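Local coordinates for protein putative beta-glucosidase (PDB 5WAB) that hydrolyses beta-glucosidic linkages as a family 3 glycoside hydrolase and probably also removes terminal alpha-L-arabinopyranosyl groups from ginsenosides, at residues A[566-571]-A[618-623]; A[556-561]-A[657-662]; A[586-591]-A[601-606]; A[549-554]-A[580-585]. All blocks are in the same frame, centred on the assembly; numbering follows the deposited sequence.

Contact 1. Residues A[566-571]-A[618-623]; sequences AHVTAT and ITFDLD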
loop_
_atom_site.group_PDB
_atom_site.type_symbol
_atom_site.label_atom_id
_atom_site.label_comp_id
_atom_site.label_asym_id
_atom_site.label_seq_id
_atom_site.Cartn_x
_atom_site.Cartn_y
_atom_site.Cartn_z
ATOM N N ALA A 566 -26.175 6.123 -3.324
ATOM C CA ALA A 566 -26.743 5.904 -2.007
ATOM C C ALA A 566 -25.889 6.625 -0.974
ATOM O O ALA A 566 -24.780 7.085 -1.260
ATOM C CB ALA A 566 -26.843 4.409 -1.687
ATOM N N HIS A 567 -26.417 6.712 0.243
ATOM C CA HIS A 567 -25.742 7.398 1.332
ATOM C C HIS A 567 -25.913 6.589 2.606
ATOM O O HIS A 567 -27.016 6.131 2.916
ATOM C CB HIS A 567 -26.295 8.817 1.519
ATOM C CG HIS A 567 -25.628 9.582 2.616
ATOM N ND1 HIS A 567 -26.229 9.803 3.837
ATOM C CD2 HIS A 567 -24.408 10.162 2.686
ATOM C CE1 HIS A 567 -25.410 10.495 4.609
ATOM N NE2 HIS A 567 -24.297 10.725 3.934
ATOM N N VAL A 568 -24.833 6.450 3.365
ATOM C CA VAL A 568 -24.810 5.601 4.549
ATOM C C VAL A 568 -24.671 6.469 5.785
ATOM O O VAL A 568 -23.852 7.391 5.822
ATOM C CB VAL A 568 -23.665 4.581 4.494
ATOM C CG1 VAL A 568 -23.798 3.607 5.650
ATOM C CG2 VAL A 568 -23.704 3.851 3.183
ATOM N N THR A 569 -25.455 6.158 6.806
ATOM C CA THR A 569 -25.375 6.872 8.068
ATOM C C THR A 569 -25.327 5.843 9.184
ATOM O O THR A 569 -26.120 4.896 9.172
ATOM C CB THR A 569 -26.593 7.783 8.183
ATOM O OG1 THR A 569 -26.743 8.462 6.929
ATOM C CG2 THR A 569 -26.442 8.833 9.333
ATOM N N ALA A 570 -24.399 6.009 10.130
ATOM C CA ALA A 570 -24.247 5.065 11.231
ATOM C C ALA A 570 -23.652 5.755 12.453
ATOM O O ALA A 570 -22.964 6.772 12.340
ATOM C CB ALA A 570 -23.367 3.886 10.817
ATOM N N THR A 571 -23.895 5.163 13.625
ATOM C CA THR A 571 -23.331 5.629 14.889
ATOM C C THR A 571 -22.431 4.550 15.477
ATOM O O THR A 571 -22.842 3.390 15.595
ATOM C CB THR A 571 -24.417 5.959 15.917
ATOM O OG1 THR A 571 -25.265 7.001 15.424
ATOM C CG2 THR A 571 -23.767 6.423 17.227
ATOM N N ILE A 618 -21.174 8.966 11.854
ATOM C CA ILE A 618 -20.309 9.006 10.686
ATOM C C ILE A 618 -21.147 8.688 9.459
ATOM O O ILE A 618 -22.119 7.927 9.528
ATOM C CB ILE A 618 -19.124 8.030 10.794
ATOM C CG1 ILE A 618 -19.595 6.654 11.233
ATOM C CG2 ILE A 618 -18.104 8.550 11.799
ATOM C CD1 ILE A 618 -18.511 5.613 11.205
ATOM N N THR A 619 -20.761 9.267 8.324
ATOM C CA THR A 619 -21.488 9.081 7.079
ATOM C C THR A 619 -20.548 8.614 5.977
ATOM O O THR A 619 -19.349 8.903 5.995
ATOM C CB THR A 619 -22.208 10.367 6.623
ATOM O OG1 THR A 619 -21.247 11.409 6.429
ATOM C CG2 THR A 619 -23.234 10.811 7.657
ATOM N N PHE A 620 -21.118 7.901 5.006
ATOM C CA PHE A 620 -20.386 7.415 3.846
ATOM C C PHE A 620 -21.174 7.762 2.592
ATOM O O PHE A 620 -22.374 7.487 2.517
ATOM C CB PHE A 620 -20.171 5.895 3.912
ATOM C CG PHE A 620 -19.478 5.415 5.169
ATOM C CD1 PHE A 620 -18.101 5.255 5.205
ATOM C CD2 PHE A 620 -20.211 5.094 6.301
ATOM C CE1 PHE A 620 -17.470 4.803 6.353
ATOM C CE2 PHE A 620 -19.584 4.639 7.448
ATOM C CZ PHE A 620 -18.213 4.491 7.473
ATOM N N ASP A 621 -20.503 8.377 1.621
ATOM C CA ASP A 621 -21.066 8.571 0.292
ATOM C C ASP A 621 -20.692 7.377 -0.578
ATOM O O ASP A 621 -19.531 6.958 -0.603
ATOM C CB ASP A 621 -20.543 9.866 -0.333
ATOM C CG ASP A 621 -21.273 11.101 0.167
ATOM O OD1 ASP A 621 -22.448 10.984 0.579
ATOM O OD2 ASP A 621 -20.671 12.195 0.144
ATOM N N LEU A 622 -21.674 6.831 -1.287
ATOM C CA LEU A 622 -21.466 5.716 -2.209
ATOM C C LEU A 622 -21.848 6.198 -3.603
ATOM O O LEU A 622 -23.032 6.221 -3.951
ATOM C CB LEU A 622 -22.286 4.497 -1.796
ATOM C CG LEU A 622 -21.902 3.822 -0.477
ATOM C CD1 LEU A 622 -22.820 2.639 -0.161
ATOM C CD2 LEU A 622 -20.446 3.375 -0.527
ATOM N N ASP A 623 -20.856 6.594 -4.397
ATOM C CA ASP A 623 -21.141 7.086 -5.736
ATOM C C ASP A 623 -21.466 5.916 -6.662
ATOM O O ASP A 623 -21.525 4.754 -6.246
ATOM C CB ASP A 623 -19.965 7.903 -6.272
ATOM C CG ASP A 623 -18.660 7.109 -6.321
ATOM O OD1 ASP A 623 -18.682 5.866 -6.209
ATOM O OD2 ASP A 623 -17.595 7.742 -6.477
#
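H567 leans across to D621 and T619 on the next antiparallel strand of the fibronectin type III-like domain. Its CB rises on the side of the sheet shared with T569, T619 and D621 and packs on T561. With CG anti to the backbone N (chi1 -179°), the ring swings over the neighbouring strand. CD2 lies 3.4 Å from F620 O and is the ring-edge atom facing D621 OD1, at 3.0 Å and in the ring plane. Farther out, H567 NE2 rests 3.4 Å from T619 CB, while H567 CE1 lies against T619 CG2 at 3.8 Å. The carboxylate plane is turned 53° from the ring.

On the reverse side the contact is apolar and buried. V568 CB stands at the edge of the F620 ring, and its CG2 meets L622 CD1 at 3.7 Å. Between the two faces, A566, V568 and A570 pair with L622, F620 and I618 through six backbone hydrogen bonds. In the central pair, V568 N donates to F620 O at 2.8 Å; A570 N and I618 N approach their acceptors nearly along the C=O axis.

The strands thus present an apolar side to the domain interior and a polar side outward, where H567 turns a C-H edge and no ring N-H to D621, whose charge could at most favour a protonated imidazole through space.

Contact 2. Residues A[556-561]-A[657-662]; sequences VNVAKT and AVAVVT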
loop_
_atom_site.group_PDB
_atom_site.type_symbol
_atom_site.label_atom_id
_atom_site.label_comp_id
_atom_site.label_asym_id
_atom_site.label_seq_id
_atom_site.Cartn_x
_atom_site.Cartn_y
_atom_site.Cartn_z
ATOM N N VAL A 556 -27.764 2.494 11.969
ATOM C CA VAL A 556 -27.314 2.386 10.587
ATOM C C VAL A 556 -28.496 2.655 9.667
ATOM O O VAL A 556 -29.548 2.013 9.775
ATOM C CB VAL A 556 -26.698 1.007 10.312
ATOM C CG1 VAL A 556 -26.315 0.886 8.848
ATOM C CG2 VAL A 556 -25.486 0.785 11.196
ATOM N N ASN A 557 -28.334 3.617 8.763
ATOM C CA ASN A 557 -29.383 3.962 7.812
ATOM C C ASN A 557 -28.747 4.199 6.452
ATOM O O ASN A 557 -27.820 5.004 6.329
ATOM C CB ASN A 557 -30.164 5.197 8.266
ATOM C CG ASN A 557 -31.352 5.485 7.380
ATOM O OD1 ASN A 557 -31.302 6.361 6.520
ATOM N ND2 ASN A 557 -32.437 4.742 7.584
ATOM N N VAL A 558 -29.220 3.480 5.444
ATOM C CA VAL A 558 -28.749 3.635 4.076
ATOM C C VAL A 558 -29.901 4.206 3.263
ATOM O O VAL A 558 -31.016 3.670 3.297
ATOM C CB VAL A 558 -28.248 2.297 3.500
ATOM C CG1 VAL A 558 -27.682 2.489 2.105
ATOM C CG2 VAL A 558 -27.206 1.676 4.427
ATOM N N ALA A 559 -29.643 5.298 2.549
ATOM C CA ALA A 559 -30.674 5.985 1.788
ATOM C C ALA A 559 -30.189 6.213 0.364
ATOM O O ALA A 559 -29.029 6.570 0.135
ATOM C CB ALA A 559 -31.053 7.319 2.440
ATOM N N LYS A 560 -31.088 5.996 -0.590
ATOM C CA LYS A 560 -30.794 6.263 -1.990
ATOM C C LYS A 560 -30.802 7.767 -2.239
ATOM O O LYS A 560 -31.697 8.476 -1.772
ATOM C CB LYS A 560 -31.818 5.543 -2.866
ATOM C CG LYS A 560 -31.546 5.534 -4.354
ATOM C CD LYS A 560 -32.590 4.654 -5.044
ATOM C CE LYS A 560 -32.378 4.561 -6.544
ATOM N NZ LYS A 560 -33.374 3.670 -7.191
ATOM N N THR A 561 -29.781 8.264 -2.940
ATOM C CA THR A 561 -29.638 9.695 -3.201
ATOM C C THR A 561 -29.682 10.047 -4.683
ATOM O O THR A 561 -29.433 11.204 -5.044
ATOM C CB THR A 561 -28.347 10.228 -2.574
ATOM O OG1 THR A 561 -27.222 9.514 -3.106
ATOM C CG2 THR A 561 -28.393 10.089 -1.063
ATOM N N ALA A 657 -24.408 -4.351 10.629
ATOM C CA ALA A 657 -25.740 -4.097 10.108
ATOM C C ALA A 657 -25.675 -4.088 8.592
ATOM O O ALA A 657 -24.631 -3.801 8.005
ATOM C CB ALA A 657 -26.312 -2.777 10.628
ATOM N N VAL A 658 -26.799 -4.427 7.963
ATOM C CA VAL A 658 -26.917 -4.409 6.513
ATOM C C VAL A 658 -28.225 -3.723 6.146
ATOM O O VAL A 658 -29.139 -3.593 6.963
ATOM C CB VAL A 658 -26.850 -5.821 5.887
ATOM C CG1 VAL A 658 -25.527 -6.489 6.216
ATOM C CG2 VAL A 658 -28.019 -6.670 6.359
ATOM N N ALA A 659 -28.290 -3.260 4.901
ATOM C CA ALA A 659 -29.491 -2.644 4.359
ATOM C C ALA A 659 -29.436 -2.761 2.847
ATOM O O ALA A 659 -28.360 -2.671 2.254
ATOM C CB ALA A 659 -29.619 -1.179 4.785
ATOM N N VAL A 660 -30.595 -2.963 2.232
ATOM C CA VAL A 660 -30.695 -3.209 0.800
ATOM C C VAL A 660 -31.144 -1.929 0.110
ATOM O O VAL A 660 -32.098 -1.277 0.550
ATOM C CB VAL A 660 -31.664 -4.366 0.505
ATOM C CG1 VAL A 660 -31.852 -4.543 -0.997
ATOM C CG2 VAL A 660 -31.163 -5.651 1.143
ATOM N N VAL A 661 -30.442 -1.556 -0.956
ATOM C CA VAL A 661 -30.866 -0.467 -1.822
ATOM C C VAL A 661 -31.072 -1.020 -3.223
ATOM O O VAL A 661 -30.384 -1.950 -3.658
ATOM C CB VAL A 661 -29.859 0.701 -1.831
ATOM C CG1 VAL A 661 -29.760 1.291 -0.456
ATOM C CG2 VAL A 661 -28.492 0.233 -2.299
ATOM N N THR A 662 -32.040 -0.444 -3.926
ATOM C CA THR A 662 -32.371 -0.828 -5.292
ATOM C C THR A 662 -32.011 0.326 -6.223
ATOM O O THR A 662 -32.524 1.439 -6.067
ATOM C CB THR A 662 -33.854 -1.179 -5.402
ATOM O OG1 THR A 662 -34.174 -2.186 -4.434
ATOM C CG2 THR A 662 -34.175 -1.709 -6.794
#
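This is a face-to-face packing of two edge strands, one from each sheet of the fibronectin type III-like beta sandwich. Strand 551-560 borders the three-stranded sheet and strand 654-663 borders the four-stranded one; here they run nearly parallel, 12° apart, with their axes 7.3 Å from each other at closest approach. At that spacing they share side chains instead of backbone bonds, and each strand keeps its backbone ladder within its own sheet: N557 and A559 pair with T569 and H567, A657 and A659 with V648 and V646.

Every second residue turns inward. V556 sets CG2 against A657 CB at 3.7 Å, and V558 repeats the pattern with A659. The methyl side chains of the two alanines let the valines settle close to the opposing strand. V558 also touches the next inward residue of the other strand, V661: its CG1, anti to the backbone N (chi1 -177°), meets V661 CG1 at 3.5 Å, the two side chains crossing at about a right angle. V568 of the adjacent strand and V646 of the facing sheet also touch V558.

Toward the end of the pair the contact turns polar and solvent-exposed. K560 stretches its fully extended chain along the rim of the sandwich, and its ammonium group also forms a salt bridge with D664. K560 NZ donates to the backbone carbonyl T662 O at 2.6 Å, tilted 16° from the carbonyl plane.

Contact 3. Residues A[586-591]-A[601-606]; sequences VYVAPG and ELKGFR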
loop_
_atom_site.group_PDB
_atom_site.type_symbol
_atom_site.label_atom_id
_atom_site.label_comp_id
_atom_site.label_asym_id
_atom_site.label_seq_id
_atom_site.Cartn_x
_atom_site.Cartn_y
_atom_site.Cartn_z
ATOM N N VAL A 586 -17.317 -0.141 5.183
ATOM C CA VAL A 586 -18.523 -0.290 4.379
ATOM C C VAL A 586 -18.183 -1.151 3.172
ATOM O O VAL A 586 -17.226 -0.860 2.446
ATOM C CB VAL A 586 -19.094 1.071 3.934
ATOM C CG1 VAL A 586 -20.266 0.869 2.979
ATOM C CG2 VAL A 586 -19.517 1.890 5.141
ATOM N N TYR A 587 -18.952 -2.220 2.978
ATOM C CA TYR A 587 -18.824 -3.103 1.830
ATOM C C TYR A 587 -20.103 -3.060 1.006
ATOM O O TYR A 587 -21.188 -2.806 1.533
ATOM C CB TYR A 587 -18.531 -4.546 2.274
ATOM C CG TYR A 587 -17.216 -4.706 3.004
ATOM C CD1 TYR A 587 -17.101 -4.392 4.349
ATOM C CD2 TYR A 587 -16.094 -5.188 2.347
ATOM C CE1 TYR A 587 -15.904 -4.533 5.013
ATOM C CE2 TYR A 587 -14.895 -5.334 3.003
ATOM C CZ TYR A 587 -14.804 -5.004 4.335
ATOM O OH TYR A 587 -13.605 -5.151 4.988
ATOM N N VAL A 588 -19.974 -3.292 -0.296
ATOM C CA VAL A 588 -21.126 -3.379 -1.187
ATOM C C VAL A 588 -21.236 -4.817 -1.665
ATOM O O VAL A 588 -20.307 -5.342 -2.291
ATOM C CB VAL A 588 -21.018 -2.405 -2.370
ATOM C CG1 VAL A 588 -22.063 -2.739 -3.425
ATOM C CG2 VAL A 588 -21.196 -0.971 -1.885
ATOM N N ALA A 589 -22.372 -5.451 -1.372
ATOM C CA ALA A 589 -22.624 -6.834 -1.766
ATOM C C ALA A 589 -23.666 -6.848 -2.875
ATOM O O ALA A 589 -24.871 -6.741 -2.600
ATOM C CB ALA A 589 -23.096 -7.673 -0.574
ATOM N N PRO A 590 -23.260 -6.979 -4.132
ATOM C CA PRO A 590 -24.216 -6.900 -5.236
ATOM C C PRO A 590 -24.936 -8.217 -5.456
ATOM O O PRO A 590 -24.450 -9.298 -5.112
ATOM C CB PRO A 590 -23.330 -6.554 -6.437
ATOM C CG PRO A 590 -22.027 -7.210 -6.103
ATOM C CD PRO A 590 -21.873 -7.120 -4.608
ATOM N N GLY A 591 -26.121 -8.107 -6.049
ATOM C CA GLY A 591 -26.859 -9.279 -6.453
ATOM C C GLY A 591 -26.286 -9.915 -7.701
ATOM O O GLY A 591 -25.267 -9.489 -8.243
ATOM N N GLU A 601 -17.199 -5.982 -1.791
ATOM C CA GLU A 601 -15.977 -5.217 -2.004
ATOM C C GLU A 601 -15.991 -3.985 -1.114
ATOM O O GLU A 601 -17.041 -3.368 -0.916
ATOM C CB GLU A 601 -15.826 -4.801 -3.474
ATOM C CG GLU A 601 -15.632 -5.961 -4.444
ATOM C CD GLU A 601 -15.353 -5.495 -5.863
ATOM O OE1 GLU A 601 -14.664 -4.462 -6.018
ATOM O OE2 GLU A 601 -15.800 -6.174 -6.818
ATOM N N LEU A 602 -14.825 -3.635 -0.570
ATOM C CA LEU A 602 -14.722 -2.456 0.281
ATOM C C LEU A 602 -14.957 -1.188 -0.532
ATOM O O LEU A 602 -14.288 -0.959 -1.545
ATOM C CB LEU A 602 -13.348 -2.400 0.948
ATOM C CG LEU A 602 -13.172 -1.182 1.853
ATOM C CD1 LEU A 602 -13.871 -1.416 3.188
ATOM C CD2 LEU A 602 -11.715 -0.866 2.048
ATOM N N LYS A 603 -15.890 -0.345 -0.071
ATOM C CA LYS A 603 -16.232 0.892 -0.770
ATOM C C LYS A 603 -16.232 2.119 0.137
ATOM O O LYS A 603 -16.706 3.181 -0.281
ATOM C CB LYS A 603 -17.589 0.766 -1.473
ATOM C CG LYS A 603 -17.580 -0.214 -2.643
ATOM C CD LYS A 603 -16.582 0.203 -3.725
ATOM C CE LYS A 603 -16.632 -0.743 -4.915
ATOM N NZ LYS A 603 -15.718 -0.313 -6.014
ATOM N N GLY A 604 -15.719 2.006 1.360
ATOM C CA GLY A 604 -15.605 3.154 2.239
ATOM C C GLY A 604 -15.151 2.787 3.636
ATOM O O GLY A 604 -15.365 1.652 4.078
ATOM N N PHE A 605 -14.501 3.721 4.331
ATOM C CA PHE A 605 -14.077 3.474 5.702
ATOM C C PHE A 605 -13.839 4.797 6.408
ATOM O O PHE A 605 -13.611 5.833 5.771
ATOM C CB PHE A 605 -12.827 2.578 5.765
ATOM C CG PHE A 605 -11.609 3.162 5.094
ATOM C CD1 PHE A 605 -10.742 3.980 5.794
ATOM C CD2 PHE A 605 -11.322 2.866 3.767
ATOM C CE1 PHE A 605 -9.617 4.511 5.175
ATOM C CE2 PHE A 605 -10.201 3.389 3.152
ATOM C CZ PHE A 605 -9.348 4.211 3.857
ATOM N N ARG A 606 -13.929 4.745 7.737
ATOM C CA ARG A 606 -13.717 5.915 8.581
ATOM C C ARG A 606 -13.161 5.463 9.923
ATOM O O ARG A 606 -13.758 4.612 10.588
ATOM C CB ARG A 606 -15.017 6.691 8.791
ATOM C CG ARG A 606 -14.777 7.975 9.546
ATOM C CD ARG A 606 -13.712 8.868 8.866
ATOM N NE ARG A 606 -13.586 10.146 9.563
ATOM C CZ ARG A 606 -12.630 11.042 9.322
ATOM N NH1 ARG A 606 -11.704 10.798 8.397
ATOM N NH2 ARG A 606 -12.576 12.183 10.010
#
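V586 and V588 pair with K603 and E601 in a beta hairpin of the fibronectin type III-like domain that is interrupted by a classic beta bulge, K603 and G604 both facing V586.

Backbone bonds set the frame. V588 N donates to E601 O at 3.0 Å, and E601 N returns a bond to V588 O from above the carbonyl plane. At the bulge V586 O takes a straight bond from K603 N (2.9 Å, 175°) and a weak one from G604 N, while V586 N donates to G604 O.

Aromatic and apolar contacts follow. L602 CG lies anti to the backbone N (chi1 180°), which carries CD1 over one face of the Y587 ring, a CH-pi contact 4.1 Å from the centroid; H600 stacks on the same ring. An alanine in place of Y587 would remove the ring and its hydroxyl, and would probably leave L602 CD1 and H600 without a packing surface and Q585 OE1 without that hydrogen-bond partner. V588 CG2 packs on the aliphatic part of K603.

Helix 528-531 supplies polar partners: R529 forms a salt bridge with the E601 carboxylate, and the Y528 hydroxyl bonds to the backbone L602 N. L602 CD1, besides covering the tyrosine, lies 3.5 Å from V586 O.

Contact 4. Residues A[549-554]-A[580-585]; sequences ATFAID and AAETVQ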
loop_
_atom_site.group_PDB
_atom_site.type_symbol
_atom_site.label_atom_id
_atom_site.label_comp_id
_atom_site.label_asym_id
_atom_site.label_seq_id
_atom_site.Cartn_x
_atom_site.Cartn_y
_atom_site.Cartn_z
ATOM N N ALA A 549 -10.400 -1.603 23.728
ATOM C CA ALA A 549 -11.743 -1.106 23.986
ATOM C C ALA A 549 -12.779 -1.967 23.276
ATOM O O ALA A 549 -12.455 -2.835 22.463
ATOM C CB ALA A 549 -11.877 0.353 23.538
ATOM N N THR A 550 -14.045 -1.712 23.591
ATOM C CA THR A 550 -15.167 -2.350 22.921
ATOM C C THR A 550 -16.026 -1.283 22.260
ATOM O O THR A 550 -16.150 -0.164 22.767
ATOM C CB THR A 550 -16.021 -3.187 23.893
ATOM O OG1 THR A 550 -16.534 -2.349 24.938
ATOM C CG2 THR A 550 -15.197 -4.307 24.501
ATOM N N PHE A 551 -16.609 -1.631 21.114
ATOM C CA PHE A 551 -17.405 -0.692 20.338
ATOM C C PHE A 551 -18.701 -1.355 19.893
ATOM O O PHE A 551 -18.783 -2.579 19.764
ATOM C CB PHE A 551 -16.614 -0.165 19.123
ATOM C CG PHE A 551 -15.356 0.569 19.499
ATOM C CD1 PHE A 551 -14.173 -0.124 19.721
ATOM C CD2 PHE A 551 -15.359 1.945 19.658
ATOM C CE1 PHE A 551 -13.017 0.541 20.082
ATOM C CE2 PHE A 551 -14.201 2.619 20.018
ATOM C CZ PHE A 551 -13.029 1.915 20.231
ATOM N N ALA A 552 -19.713 -0.526 19.660
ATOM C CA ALA A 552 -21.014 -0.977 19.193
ATOM C C ALA A 552 -21.484 -0.048 18.087
ATOM O O ALA A 552 -21.292 1.169 18.167
ATOM C CB ALA A 552 -22.044 -1.010 20.327
ATOM N N ILE A 553 -22.097 -0.626 17.058
ATOM C CA ILE A 553 -22.610 0.121 15.917
ATOM C C ILE A 553 -24.125 -0.015 15.883
ATOM O O ILE A 553 -24.656 -1.133 15.913
ATOM C CB ILE A 553 -21.982 -0.362 14.597
ATOM C CG1 ILE A 553 -20.481 -0.089 14.603
ATOM C CG2 ILE A 553 -22.635 0.316 13.409
ATOM C CD1 ILE A 553 -19.774 -0.616 13.390
ATOM N N ASP A 554 -24.818 1.118 15.832
ATOM C CA ASP A 554 -26.264 1.118 15.675
ATOM C C ASP A 554 -26.657 2.354 14.879
ATOM O O ASP A 554 -25.801 3.110 14.413
ATOM C CB ASP A 554 -26.967 1.059 17.038
ATOM C CG ASP A 554 -26.530 2.173 17.978
ATOM O OD1 ASP A 554 -25.755 3.059 17.553
ATOM O OD2 ASP A 554 -26.978 2.164 19.150
ATOM N N ALA A 580 -9.979 4.538 22.784
ATOM C CA ALA A 580 -9.383 3.826 21.659
ATOM C C ALA A 580 -10.109 4.214 20.379
ATOM O O ALA A 580 -11.190 4.804 20.407
ATOM C CB ALA A 580 -9.425 2.309 21.873
ATOM N N ALA A 581 -9.502 3.852 19.249
ATOM C CA ALA A 581 -10.042 4.157 17.933
ATOM C C ALA A 581 -10.641 2.912 17.291
ATOM O O ALA A 581 -10.145 1.796 17.468
ATOM C CB ALA A 581 -8.960 4.735 17.017
ATOM N N GLU A 582 -11.700 3.123 16.514
ATOM C CA GLU A 582 -12.367 2.065 15.768
ATOM C C GLU A 582 -12.467 2.474 14.309
ATOM O O GLU A 582 -12.699 3.646 14.000
ATOM C CB GLU A 582 -13.769 1.791 16.342
ATOM C CG GLU A 582 -14.595 0.750 15.598
ATOM C CD GLU A 582 -13.990 -0.637 15.650
ATOM O OE1 GLU A 582 -14.361 -1.416 16.556
ATOM O OE2 GLU A 582 -13.135 -0.944 14.792
ATOM N N THR A 583 -12.287 1.514 13.411
ATOM C CA THR A 583 -12.348 1.774 11.980
ATOM C C THR A 583 -13.579 1.084 11.410
ATOM O O THR A 583 -13.583 -0.138 11.221
ATOM C CB THR A 583 -11.077 1.302 11.281
ATOM O OG1 THR A 583 -9.960 2.032 11.799
ATOM C CG2 THR A 583 -11.178 1.538 9.778
ATOM N N VAL A 584 -14.611 1.871 11.116
ATOM C CA VAL A 584 -15.841 1.352 10.532
ATOM C C VAL A 584 -15.633 1.166 9.037
ATOM O O VAL A 584 -15.045 2.020 8.365
ATOM C CB VAL A 584 -17.019 2.299 10.820
ATOM C CG1 VAL A 584 -18.300 1.778 10.179
ATOM C CG2 VAL A 584 -17.201 2.478 12.321
ATOM N N GLN A 585 -16.120 0.045 8.511
ATOM C CA GLN A 585 -15.889 -0.339 7.127
ATOM C C GLN A 585 -17.222 -0.580 6.435
ATOM O O GLN A 585 -18.145 -1.148 7.025
ATOM C CB GLN A 585 -15.001 -1.599 7.048
ATOM C CG GLN A 585 -13.743 -1.494 7.912
ATOM C CD GLN A 585 -12.989 -2.802 8.064
ATOM O OE1 GLN A 585 -13.081 -3.694 7.222
ATOM N NE2 GLN A 585 -12.226 -2.914 9.146
#
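F551 lays its ring flat against E582, whose CB sits over the ring centre, 3.6 Å above the plane, in a CH-pi contact. The two side chains slide past each other in opposite directions, so E582 OE1 ends 3.4 Å from F551 CD1 near the root of the ring. At the far end F551 CZ points at A580 O (3.4 Å), which lies in the ring plane. Beside the aromatic ring the alanine methyls A549 CB and A580 CB touch at 3.6 Å, and farther along I553 CD1 meets V584 CG2 tip to tip.

A second shell fixes E582. Its chain, bent at chi2 (64°), folds the carboxylate back so that OE2 accepts T583 N at 2.9 Å through the anti lone pair; the same oxygen forms a salt bridge with K493. Both bonds would hold the carboxylate against rotation, its plane 69° from the ring. A leucine in place of F551 would remove the flat surface beneath E582 CB and is likely to leave a gap beside A580.

Strands 551-554 and 580-585 belong to opposite sheets of the sandwich, their axes crossing at -37° and 9.3 Å apart. N574 covers F551 from the adjacent strand 566-574, and V572 of that strand joins I618 and F620 around V584. Within its own sheet, segment 580-585 pairs with strand 601-610, A580 with L610 and E582 with V608.

Overall arrangement
The four contacts together outline the fibronectin type III-like sandwich. Contact 1 joins neighbouring strands within one sheet and contact 3 within the other, while contacts 2 and 4 bridge the two sheets. Contacts 1 and 2 have centres about 9 Å apart and share a backbone ladder; contacts 1 and 3, about 11 Å apart, meet where F620 packs on V586. Contact 4 lies farther off, its centre about 16 Å from that of contact 1 and 20 Å from that of contact 2, and passes to contact 3 along strand 580-590. At contact 3, L602 and F605 touch helix 129-144 of the N-terminal catalytic-barrel region, so the sandwich abuts that region there.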